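Local coordinates for 2''-aminoglycoside nucleotidyltransferase (Klebsiella pneumoniae, PDB 4WQK), which transfers a nucleotide, with magnesium ions as cofactor, to the 2''-hydroxyl of kanamycin, gentamicin, tobramycin and related aminoglycosides and so makes bacteria resistant to them, at residues Q6-L9 and I10-L14; A128-W131 and D132-Y136; K148-E151 and S152-A156; G161-K164 and V165-R169. All coordinates share one frame; numbering follows the deposited sequence.

Overall arrangement
The chain is a monomer of two domains, and kanamycin binds in the cleft between them. Contact 1, on helix 5-19, belongs to the N-terminal domain with its mixed beta sheet; contacts 2, 3 and 4 follow in that order along the chain, on helices 126-139, 147-160 and 162-176 of the C-terminal domain. The last three touch one another, their centres 11 to 15 Å apart, with Ile130, Phe134, Tyr153, Val165 and Arg169 meeting where the helices pack. Contact 1 stands apart, its centre about 24 Å from that of contact 2 and about 32 Å from that of contact 4, so the four contacts lie in both of the domains that enclose the antibiotic.

Contact 1. Residues Q6-L9 and I10-L14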
loop_
_atom_site.group_PDB
_atom_site.type_symbol
_atom_site.label_atom_id
_atom_site.label_comp_id
_atom_site.label_asym_id
_atom_site.label_seq_id
_atom_site.Cartn_x
_atom_site.Cartn_y
_atom_site.Cartn_z
ATOM N N GLN A 6 1.346 8.369 -13.459
ATOM C CA GLN A 6 1.469 7.857 -12.099
ATOM C C GLN A 6 2.879 7.354 -11.817
ATOM O O GLN A 6 3.386 7.558 -10.722
ATOM C CB GLN A 6 0.465 6.725 -11.799
ATOM C CG GLN A 6 -0.924 7.235 -11.589
ATOM C CD GLN A 6 -1.900 6.112 -11.326
ATOM O OE1 GLN A 6 -1.543 4.931 -11.393
ATOM N NE2 GLN A 6 -3.152 6.477 -11.062
ATOM N N VAL A 7 3.507 6.702 -12.797
ATOM C CA VAL A 7 4.882 6.210 -12.602
ATOM C C VAL A 7 5.809 7.395 -12.349
ATOM O O VAL A 7 6.593 7.381 -11.382
ATOM C CB VAL A 7 5.391 5.394 -13.808
ATOM C CG1 VAL A 7 6.910 5.163 -13.713
ATOM C CG2 VAL A 7 4.685 4.031 -13.852
ATOM N N THR A 8 5.670 8.445 -13.146
ATOM C CA THR A 8 6.531 9.616 -12.994
ATOM C C THR A 8 6.291 10.235 -11.617
ATOM O O THR A 8 7.246 10.608 -10.908
ATOM C CB THR A 8 6.267 10.641 -14.093
ATOM O OG1 THR A 8 6.608 10.064 -15.362
ATOM C CG2 THR A 8 7.119 11.869 -13.871
ATOM N N LEU A 9 5.025 10.284 -11.166
ATOM C CA LEU A 9 4.713 10.839 -9.857
ATOM C C LEU A 9 5.253 9.999 -8.710
ATOM O O LEU A 9 5.808 10.539 -7.737
ATOM C CB LEU A 9 3.191 11.027 -9.720
ATOM C CG LEU A 9 2.783 11.596 -8.357
ATOM C CD1 LEU A 9 3.352 13.000 -8.141
ATOM C CD2 LEU A 9 1.250 11.654 -8.340
ATOM N N ILE A 10 5.116 8.674 -8.780
ATOM C CA ILE A 10 5.691 7.760 -7.810
ATOM C C ILE A 10 7.202 8.004 -7.722
ATOM O O ILE A 10 7.753 8.112 -6.609
ATOM C CB ILE A 10 5.400 6.279 -8.172
ATOM C CG1 ILE A 10 3.922 5.975 -7.929
ATOM C CG2 ILE A 10 6.270 5.357 -7.334
ATOM C CD1 ILE A 10 3.458 4.628 -8.556
ATOM N N HIS A 11 7.855 8.100 -8.870
ATOM C CA HIS A 11 9.315 8.331 -8.820
ATOM C C HIS A 11 9.619 9.689 -8.169
ATOM O O HIS A 11 10.577 9.794 -7.340
ATOM C CB HIS A 11 9.967 8.254 -10.212
ATOM C CG HIS A 11 10.116 6.846 -10.727
ATOM N ND1 HIS A 11 11.029 6.533 -11.716
ATOM C CD2 HIS A 11 9.501 5.686 -10.403
ATOM C CE1 HIS A 11 10.960 5.235 -11.975
ATOM N NE2 HIS A 11 10.028 4.699 -11.199
ATOM N N LYS A 12 8.867 10.730 -8.498
ATOM C CA LYS A 12 9.111 12.028 -7.832
ATOM C C LYS A 12 8.906 11.977 -6.319
ATOM O O LYS A 12 9.708 12.559 -5.567
ATOM C CB LYS A 12 8.209 13.126 -8.391
ATOM C CG LYS A 12 8.569 13.608 -9.754
ATOM C CD LYS A 12 7.597 14.690 -10.250
ATOM C CE LYS A 12 8.068 15.252 -11.588
ATOM N NZ LYS A 12 6.909 15.452 -12.490
ATOM N N ILE A 13 7.836 11.334 -5.850
ATOM C CA ILE A 13 7.581 11.228 -4.418
ATOM C C ILE A 13 8.710 10.478 -3.730
ATOM O O ILE A 13 9.217 10.926 -2.670
ATOM C CB ILE A 13 6.245 10.527 -4.173
ATOM C CG1 ILE A 13 5.116 11.436 -4.633
ATOM C CG2 ILE A 13 6.059 10.220 -2.697
ATOM C CD1 ILE A 13 3.785 10.671 -4.792
ATOM N N LEU A 14 9.125 9.343 -4.307
ATOM C CA LEU A 14 10.137 8.533 -3.652
ATOM C C LEU A 14 11.486 9.238 -3.698
ATOM O O LEU A 14 12.302 9.077 -2.761
ATOM C CB LEU A 14 10.234 7.153 -4.283
ATOM C CG LEU A 14 8.941 6.363 -4.076
ATOM C CD1 LEU A 14 9.180 4.992 -4.685
ATOM C CD2 LEU A 14 8.607 6.203 -2.598
#
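Four backbone hydrogen bonds tie the two segments into consecutive helical turns: Ile10 N to Gln6 O (2.8 Å), His11 N to Val7 O (2.9 Å), Lys12 N to Thr8 O and Ile13 N to Leu9 O. All are close to straight, with N-H...O angles of 161° to 170°.

Apolar contacts run up the buried side. Leu9 and Ile13 slant across each other, Leu9 CG meeting Ile13 CD1 at 3.8 Å. Ile13 gets there because its CG1 branch lies beside the backbone N (chi1 -69°), which also sets CG1 3.3 Å from Leu9 O. This face of helix 5-19 packs against the N-terminal domain's mixed sheet, where Leu9 reaches Glu84 and Ile13 reaches Leu86, both on strand 84-93.

On another side a CH-pi contact joins Val7 to His11. Val7 CG1 sits over one face of the imidazole, 4.3 Å from its centroid and displaced toward the rim near NE2. That nitrogen is itself hydrogen-bonded to Ile116 O, which fixes the ring at its far end.

Thr8 and Lys12 run side by side on the solvent side, Thr8 CG2 lying 3.8 Å from Lys12 NZ. The Gln6 amide reaches off the helix instead: OE1 takes Trp30 NE1, while NE2 serves both His43 O and Glu84 OE1, close to the magnesium site of Asp45.

Contact 2. Residues A128-W131 and D132-Y136; sequences AIIW and DYFYY
Trp131 sets CG anti to its backbone N (chi1 -166°), whereas Tyr135, one turn on, keeps its ring beside its N (chi1 -66°), and the two side chains cross at a slant. Trp131 CD1 comes to 3.5 Å from Tyr135 CE2, and the phenol oxygen Tyr135 OH lies at the indole edge, 3.1 Å from Trp131 NE1. The five-membered ring and the phenol ring are almost perpendicular, with planes at 88°. Tyr135 OH is hydrogen-bonded to Tyr176 OH, which places this end of the phenol against helix 162-176.

Phe134 fills the angle between two residues of the preceding turn. Ile130 CG2 runs alongside it and touches CZ at 3.5 Å, while Trp131 crosses it at about a right angle, CE3 lying 4.1 Å from Phe134 CD2. Ile130 O sits above the centre of the phenyl face, 3.7 Å from the plane. These residues line the inner side of helix 126-139, where the three helices of the C-terminal domain pack together, and Phe172 of helix 162-176 meets the rings of Trp131, Phe134 and Tyr135 edge-to-face.

Ile129 and Tyr133 point the same way, toward Ile32 of helix 28-36, and touch through Ile129 CG2 and Tyr133 CE2. The Asp132 side chain is about 7 Å from that of Asp47, a magnesium ligand, and the Tyr135 side chain about 7 Å from that of Ala101, which binds kanamycin A.

Backbone hydrogen bonding is loose: Asp132 N reaches Ala128 O at 3.2 Å, but Phe134 N has weak bonds to Ile130 O and Trp131 O, and Tyr135 N a weak one to Trp131 O.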
loop_
_atom_site.group_PDB
_atom_site.type_symbol
_atom_site.label_atom_id
_atom_site.label_comp_id
_atom_site.label_asym_id
_atom_site.label_seq_id
_atom_site.Cartn_x
_atom_site.Cartn_y
_atom_site.Cartn_z
ATOM N N ALA A 128 0.344 -8.345 4.015
ATOM C CA ALA A 128 -0.369 -7.099 4.283
ATOM C C ALA A 128 -1.332 -6.724 3.176
ATOM O O ALA A 128 -2.441 -6.244 3.442
ATOM C CB ALA A 128 0.640 -5.941 4.530
ATOM N N ILE A 129 -0.895 -6.921 1.936
ATOM C CA ILE A 129 -1.734 -6.636 0.773
ATOM C C ILE A 129 -3.000 -7.488 0.823
ATOM O O ILE A 129 -4.149 -7.000 0.680
ATOM C CB ILE A 129 -0.939 -6.884 -0.521
ATOM C CG1 ILE A 129 0.176 -5.856 -0.641
ATOM C CG2 ILE A 129 -1.840 -6.886 -1.764
ATOM C CD1 ILE A 129 1.199 -6.204 -1.753
ATOM N N ILE A 130 -2.825 -8.774 1.086
ATOM C CA ILE A 130 -3.949 -9.706 1.092
ATOM C C ILE A 130 -4.851 -9.465 2.322
ATOM O O ILE A 130 -6.082 -9.511 2.213
ATOM C CB ILE A 130 -3.408 -11.143 1.049
ATOM C CG1 ILE A 130 -2.796 -11.375 -0.323
ATOM C CG2 ILE A 130 -4.515 -12.174 1.333
ATOM C CD1 ILE A 130 -1.982 -12.606 -0.412
ATOM N N TRP A 131 -4.257 -9.174 3.485
ATOM C CA TRP A 131 -5.012 -8.850 4.678
ATOM C C TRP A 131 -6.039 -7.730 4.428
ATOM O O TRP A 131 -7.162 -7.804 4.916
ATOM C CB TRP A 131 -4.038 -8.428 5.775
ATOM C CG TRP A 131 -4.552 -8.347 7.174
ATOM C CD1 TRP A 131 -4.864 -7.199 7.873
ATOM C CD2 TRP A 131 -4.724 -9.434 8.093
ATOM N NE1 TRP A 131 -5.216 -7.513 9.163
ATOM C CE2 TRP A 131 -5.173 -8.880 9.323
ATOM C CE3 TRP A 131 -4.576 -10.830 8.002
ATOM C CZ2 TRP A 131 -5.428 -9.671 10.439
ATOM C CZ3 TRP A 131 -4.835 -11.603 9.092
ATOM C CH2 TRP A 131 -5.252 -11.027 10.320
ATOM N N ASP A 132 -5.642 -6.697 3.684
ATOM C CA ASP A 132 -6.586 -5.606 3.415
ATOM C C ASP A 132 -7.770 -6.049 2.595
ATOM O O ASP A 132 -8.874 -5.506 2.733
ATOM C CB ASP A 132 -5.890 -4.447 2.699
ATOM C CG ASP A 132 -5.619 -3.294 3.635
ATOM O OD1 ASP A 132 -6.091 -3.348 4.796
ATOM O OD2 ASP A 132 -4.909 -2.354 3.235
ATOM N N TYR A 133 -7.582 -7.014 1.691
ATOM C CA TYR A 133 -8.727 -7.552 0.983
ATOM C C TYR A 133 -9.706 -8.266 1.918
ATOM O O TYR A 133 -10.893 -8.324 1.653
ATOM C CB TYR A 133 -8.328 -8.541 -0.119
ATOM C CG TYR A 133 -7.766 -7.877 -1.347
ATOM C CD1 TYR A 133 -8.592 -7.342 -2.320
ATOM C CD2 TYR A 133 -6.394 -7.801 -1.530
ATOM C CE1 TYR A 133 -8.035 -6.715 -3.463
ATOM C CE2 TYR A 133 -5.837 -7.200 -2.650
ATOM C CZ TYR A 133 -6.659 -6.661 -3.602
ATOM O OH TYR A 133 -6.056 -6.065 -4.691
ATOM N N PHE A 134 -9.214 -8.807 3.030
ATOM C CA PHE A 134 -10.109 -9.447 3.968
ATOM C C PHE A 134 -11.050 -8.427 4.619
ATOM O O PHE A 134 -12.243 -8.702 4.804
ATOM C CB PHE A 134 -9.334 -10.227 5.047
ATOM C CG PHE A 134 -8.470 -11.343 4.491
ATOM C CD1 PHE A 134 -8.756 -11.952 3.266
ATOM C CD2 PHE A 134 -7.382 -11.793 5.233
ATOM C CE1 PHE A 134 -7.939 -12.996 2.783
ATOM C CE2 PHE A 134 -6.567 -12.838 4.748
ATOM C CZ PHE A 134 -6.871 -13.438 3.542
ATOM N N TYR A 135 -10.525 -7.242 4.943
ATOM C CA TYR A 135 -11.430 -6.187 5.429
ATOM C C TYR A 135 -12.464 -5.810 4.376
ATOM O O TYR A 135 -13.647 -5.608 4.699
ATOM C CB TYR A 135 -10.668 -4.932 5.827
ATOM C CG TYR A 135 -9.752 -5.051 7.013
ATOM C CD1 TYR A 135 -10.260 -5.306 8.290
ATOM C CD2 TYR A 135 -8.400 -4.890 6.854
ATOM C CE1 TYR A 135 -9.384 -5.384 9.395
ATOM C CE2 TYR A 135 -7.535 -4.952 7.919
ATOM C CZ TYR A 135 -8.027 -5.234 9.184
ATOM O OH TYR A 135 -7.141 -5.300 10.265
ATOM N N TYR A 136 -12.012 -5.704 3.128
ATOM C CA TYR A 136 -12.892 -5.362 2.025
ATOM C C TYR A 136 -14.009 -6.409 1.887
ATOM O O TYR A 136 -15.177 -6.056 1.638
ATOM C CB TYR A 136 -12.038 -5.209 0.747
ATOM C CG TYR A 136 -12.816 -4.753 -0.466
ATOM C CD1 TYR A 136 -13.759 -3.740 -0.372
ATOM C CD2 TYR A 136 -12.611 -5.341 -1.702
ATOM C CE1 TYR A 136 -14.463 -3.310 -1.492
ATOM C CE2 TYR A 136 -13.321 -4.928 -2.828
ATOM C CZ TYR A 136 -14.250 -3.918 -2.715
ATOM O OH TYR A 136 -14.972 -3.498 -3.817
#

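Contact 3. Residues K148-E151 and S152-A156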
loop_
_atom_site.group_PDB
_atom_site.type_symbol
_atom_site.label_atom_id
_atom_site.label_comp_id
_atom_site.label_asym_id
_atom_site.label_seq_id
_atom_site.Cartn_x
_atom_site.Cartn_y
_atom_site.Cartn_z
ATOM N N LYS A 148 -11.969 -5.818 -11.285
ATOM C CA LYS A 148 -10.556 -5.454 -11.133
ATOM C C LYS A 148 -10.024 -5.855 -9.745
ATOM O O LYS A 148 -8.843 -6.190 -9.608
ATOM C CB LYS A 148 -10.310 -3.953 -11.370
ATOM C CG LYS A 148 -10.916 -3.007 -10.335
ATOM C CD LYS A 148 -10.933 -1.556 -10.837
ATOM C CE LYS A 148 -11.920 -0.708 -10.051
ATOM N NZ LYS A 148 -11.908 0.723 -10.503
ATOM N N HIS A 149 -10.887 -5.881 -8.733
ATOM C CA HIS A 149 -10.425 -6.233 -7.394
ATOM C C HIS A 149 -10.329 -7.712 -7.236
ATOM O O HIS A 149 -9.420 -8.228 -6.565
ATOM C CB HIS A 149 -11.344 -5.660 -6.343
ATOM C CG HIS A 149 -11.314 -4.176 -6.298
ATOM N ND1 HIS A 149 -10.144 -3.457 -6.448
ATOM C CD2 HIS A 149 -12.300 -3.267 -6.131
ATOM C CE1 HIS A 149 -10.412 -2.168 -6.367
ATOM N NE2 HIS A 149 -11.714 -2.026 -6.184
ATOM N N ILE A 150 -11.260 -8.400 -7.872
ATOM C CA ILE A 150 -11.232 -9.840 -7.891
ATOM C C ILE A 150 -9.927 -10.276 -8.568
ATOM O O ILE A 150 -9.210 -11.137 -8.053
ATOM C CB ILE A 150 -12.461 -10.374 -8.615
ATOM C CG1 ILE A 150 -13.722 -9.992 -7.834
ATOM C CG2 ILE A 150 -12.420 -11.888 -8.695
ATOM C CD1 ILE A 150 -13.868 -10.759 -6.563
ATOM N N GLU A 151 -9.585 -9.649 -9.682
ATOM C CA GLU A 151 -8.381 -10.050 -10.404
ATOM C C GLU A 151 -7.110 -9.725 -9.629
ATOM O O GLU A 151 -6.167 -10.536 -9.634
ATOM C CB GLU A 151 -8.335 -9.388 -11.783
ATOM C CG GLU A 151 -9.438 -9.894 -12.688
ATOM C CD GLU A 151 -9.443 -9.248 -14.069
ATOM O OE1 GLU A 151 -8.816 -8.173 -14.237
ATOM O OE2 GLU A 151 -10.080 -9.820 -14.986
ATOM N N SER A 152 -7.049 -8.559 -8.988
ATOM C CA SER A 152 -5.838 -8.183 -8.261
ATOM C C SER A 152 -5.671 -9.104 -7.047
ATOM O O SER A 152 -4.552 -9.546 -6.739
ATOM C CB SER A 152 -5.871 -6.707 -7.834
ATOM O OG SER A 152 -5.469 -5.830 -8.882
ATOM N N TYR A 153 -6.784 -9.428 -6.374
ATOM C CA TYR A 153 -6.740 -10.380 -5.266
ATOM C C TYR A 153 -6.196 -11.728 -5.691
ATOM O O TYR A 153 -5.292 -12.264 -5.029
ATOM C CB TYR A 153 -8.131 -10.568 -4.657
ATOM C CG TYR A 153 -8.208 -11.576 -3.525
ATOM C CD1 TYR A 153 -7.683 -11.281 -2.269
ATOM C CD2 TYR A 153 -8.774 -12.829 -3.712
ATOM C CE1 TYR A 153 -7.744 -12.187 -1.219
ATOM C CE2 TYR A 153 -8.826 -13.754 -2.654
ATOM C CZ TYR A 153 -8.332 -13.417 -1.420
ATOM O OH TYR A 153 -8.395 -14.333 -0.380
ATOM N N ARG A 154 -6.728 -12.287 -6.783
ATOM C CA ARG A 154 -6.273 -13.610 -7.185
ATOM C C ARG A 154 -4.814 -13.574 -7.606
ATOM O O ARG A 154 -4.103 -14.521 -7.335
ATOM C CB ARG A 154 -7.126 -14.213 -8.296
ATOM C CG ARG A 154 -8.440 -14.764 -7.800
ATOM C CD ARG A 154 -9.108 -15.448 -8.987
ATOM N NE ARG A 154 -10.580 -15.418 -8.830
ATOM C CZ ARG A 154 -11.383 -16.418 -8.457
ATOM N NH1 ARG A 154 -10.916 -17.624 -8.242
ATOM N NH2 ARG A 154 -12.676 -16.203 -8.345
ATOM N N LEU A 155 -4.363 -12.475 -8.194
ATOM C CA LEU A 155 -2.944 -12.328 -8.524
ATOM C C LEU A 155 -2.045 -12.322 -7.283
ATOM O O LEU A 155 -1.022 -13.015 -7.246
ATOM C CB LEU A 155 -2.762 -11.058 -9.314
ATOM C CG LEU A 155 -1.402 -10.743 -9.873
ATOM C CD1 LEU A 155 -0.809 -12.010 -10.528
ATOM C CD2 LEU A 155 -1.623 -9.637 -10.897
ATOM N N ALA A 156 -2.402 -11.567 -6.259
ATOM C CA ALA A 156 -1.692 -11.591 -4.984
ATOM C C ALA A 156 -1.722 -13.000 -4.374
ATOM O O ALA A 156 -0.705 -13.497 -3.889
ATOM C CB ALA A 156 -2.303 -10.572 -4.041
#
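Near the start of helix 147-160, the second of the three helices 126-139, 147-160 and 162-176 of the C-terminal domain, Lys148 to Glu151 hand their carbonyls to Ser152 to Leu155. The i to i+4 hydrogen-bond ladder is regular: Tyr153 N meets His149 O at 2.9 Å, and Ser152 N, Arg154 N and Leu155 N meet Lys148 O, Ile150 O and Glu151 O.

Side chains fan out from this ladder to different neighbours. Tyr153 has CG anti to its backbone N (chi1 178°), and its ring packs against helices 126-139 and 162-176, where it makes an edge-to-face pair with Tyr133 and touches Val165 and Arg169; its CB remains 3.3 Å from His149 O. Lys148 NZ forms a salt bridge with Asp44 OD2, which together with Leu155 against Ile32 and Leu36 joins the helix to the N-terminal domain. Ser152 is buried, with CB 3.5 Å from Lys148 O, and in the conformer described its hydroxyl is hydrogen-bonded to Arg41 NE. Lys148 CG also covers the centre of one face of the His149 imidazole, 4.0 Å above it.

On the outer side Ile150 and Arg154 lie alongside each other. Arg154 is extended from CG to NE, and Ile150 CG2 touches the guanidinium at its edge, 4.0 Å from NE.

Contact 4. Residues G161-K164 and V165-R169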
loop_
_atom_site.group_PDB
_atom_site.type_symbol
_atom_site.label_atom_id
_atom_site.label_comp_id
_atom_site.label_asym_id
_atom_site.label_seq_id
_atom_site.Cartn_x
_atom_site.Cartn_y
_atom_site.Cartn_z
ATOM N N GLY A 161 0.715 -17.805 -2.634
ATOM C CA GLY A 161 0.427 -19.217 -2.667
ATOM C C GLY A 161 -0.819 -19.560 -1.857
ATOM O O GLY A 161 -1.083 -19.019 -0.784
ATOM N N ALA A 162 -1.580 -20.491 -2.380
ATOM C CA ALA A 162 -2.827 -20.888 -1.748
ATOM C C ALA A 162 -2.668 -21.335 -0.295
ATOM O O ALA A 162 -3.529 -21.045 0.517
ATOM C CB ALA A 162 -3.453 -21.985 -2.539
ATOM N N GLU A 163 -1.608 -22.078 0.017
ATOM C CA GLU A 163 -1.395 -22.552 1.388
ATOM C C GLU A 163 -1.349 -21.389 2.378
ATOM O O GLU A 163 -2.085 -21.369 3.380
ATOM C CB GLU A 163 -0.099 -23.369 1.472
ATOM C CG GLU A 163 0.321 -23.750 2.892
ATOM C CD GLU A 163 -0.614 -24.763 3.545
ATOM O OE1 GLU A 163 -1.364 -25.446 2.803
ATOM O OE2 GLU A 163 -0.594 -24.879 4.800
ATOM N N LYS A 164 -0.499 -20.417 2.085
ATOM C CA LYS A 164 -0.327 -19.271 2.971
ATOM C C LYS A 164 -1.582 -18.409 2.998
ATOM O O LYS A 164 -1.971 -17.894 4.045
ATOM C CB LYS A 164 0.886 -18.430 2.537
ATOM C CG LYS A 164 2.238 -19.087 2.863
ATOM C CD LYS A 164 3.397 -18.209 2.374
ATOM C CE LYS A 164 4.727 -18.927 2.444
ATOM N NZ LYS A 164 5.814 -17.968 2.054
ATOM N N VAL A 165 -2.227 -18.218 1.855
ATOM C CA VAL A 165 -3.458 -17.446 1.878
ATOM C C VAL A 165 -4.559 -18.088 2.779
ATOM O O VAL A 165 -5.233 -17.382 3.548
ATOM C CB VAL A 165 -4.005 -17.251 0.449
ATOM C CG1 VAL A 165 -5.385 -16.567 0.512
ATOM C CG2 VAL A 165 -3.029 -16.384 -0.329
ATOM N N GLU A 166 -4.745 -19.407 2.697
ATOM C CA GLU A 166 -5.743 -20.076 3.517
ATOM C C GLU A 166 -5.441 -19.887 4.996
ATOM O O GLU A 166 -6.343 -19.643 5.781
ATOM C CB GLU A 166 -5.814 -21.571 3.162
ATOM C CG GLU A 166 -7.090 -22.318 3.613
ATOM C CD GLU A 166 -6.956 -23.830 3.431
ATOM O OE1 GLU A 166 -6.063 -24.244 2.659
ATOM O OE2 GLU A 166 -7.729 -24.603 4.042
ATOM N N VAL A 167 -4.179 -20.017 5.363
ATOM C CA VAL A 167 -3.822 -19.840 6.755
ATOM C C VAL A 167 -4.053 -18.381 7.211
ATOM O O VAL A 167 -4.571 -18.134 8.308
ATOM C CB VAL A 167 -2.356 -20.293 6.993
ATOM C CG1 VAL A 167 -1.969 -20.025 8.402
ATOM C CG2 VAL A 167 -2.205 -21.812 6.695
ATOM N N LEU A 168 -3.686 -17.407 6.382
ATOM C CA LEU A 168 -3.920 -16.000 6.707
ATOM C C LEU A 168 -5.396 -15.677 6.851
ATOM O O LEU A 168 -5.790 -14.966 7.772
ATOM C CB LEU A 168 -3.315 -15.105 5.618
ATOM C CG LEU A 168 -3.022 -13.669 6.060
ATOM C CD1 LEU A 168 -1.917 -13.623 7.089
ATOM C CD2 LEU A 168 -2.640 -12.856 4.804
ATOM N N ARG A 169 -6.222 -16.193 5.944
ATOM C CA ARG A 169 -7.673 -15.961 5.998
ATOM C C ARG A 169 -8.229 -16.517 7.325
ATOM O O ARG A 169 -9.099 -15.922 7.951
ATOM C CB ARG A 169 -8.403 -16.596 4.810
ATOM C CG ARG A 169 -9.804 -16.061 4.607
ATOM C CD ARG A 169 -10.497 -16.777 3.426
ATOM N NE ARG A 169 -9.549 -17.077 2.348
ATOM C CZ ARG A 169 -9.376 -18.280 1.789
ATOM N NH1 ARG A 169 -10.111 -19.326 2.183
ATOM N NH2 ARG A 169 -8.465 -18.437 0.824
HETATM O O HOH W 1 -6.235 -20.197 -0.698
#
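Ala162 O is gripped twice: Glu166 N donates to it at 3.0 Å, and a water donates at 3.1 Å. The same water accepts a weak hydrogen bond from Arg169 NH2, so it bridges the first turn of the helix to a side chain almost two turns on.

This is the N-terminal start of helix 162-176, the last helix of the C-terminal domain. Gly161 holds its N-cap position and is also the residue at which the chain leaves helix 147-160. Its positive phi, 108°, a backbone shape that suits glycine, makes the turn between the two helices. Gly161 O opens the ladder, taking Val165 N at 3.0 Å. Val167 N to Glu163 O and Leu168 N to Lys164 O, the latter 2.9 Å, carry it on.

Val165 is the buried residue of this start. With its CG2 branch beside the backbone N and CG1 opposite that N (chi1 174°), CG2 packs 3.3 Å from Gly161 O, and the side chain reaches Ile130 of helix 126-139 and Cys157 and Leu160 of helix 147-160. Leu168 follows on, against Trp131 and Phe134. The guanidinium of Arg169 folds back so that Glu166 CA lies over one face, toward the rim.

The outer surface is charged. Glu163 and Glu166 bring their OE1 atoms to 4.9 Å, a probably mildly unfavourable approach of like charges. Glu163 bends at chi2 and crosses Val167, its OE2 coming 3.9 Å from Val167 CG2.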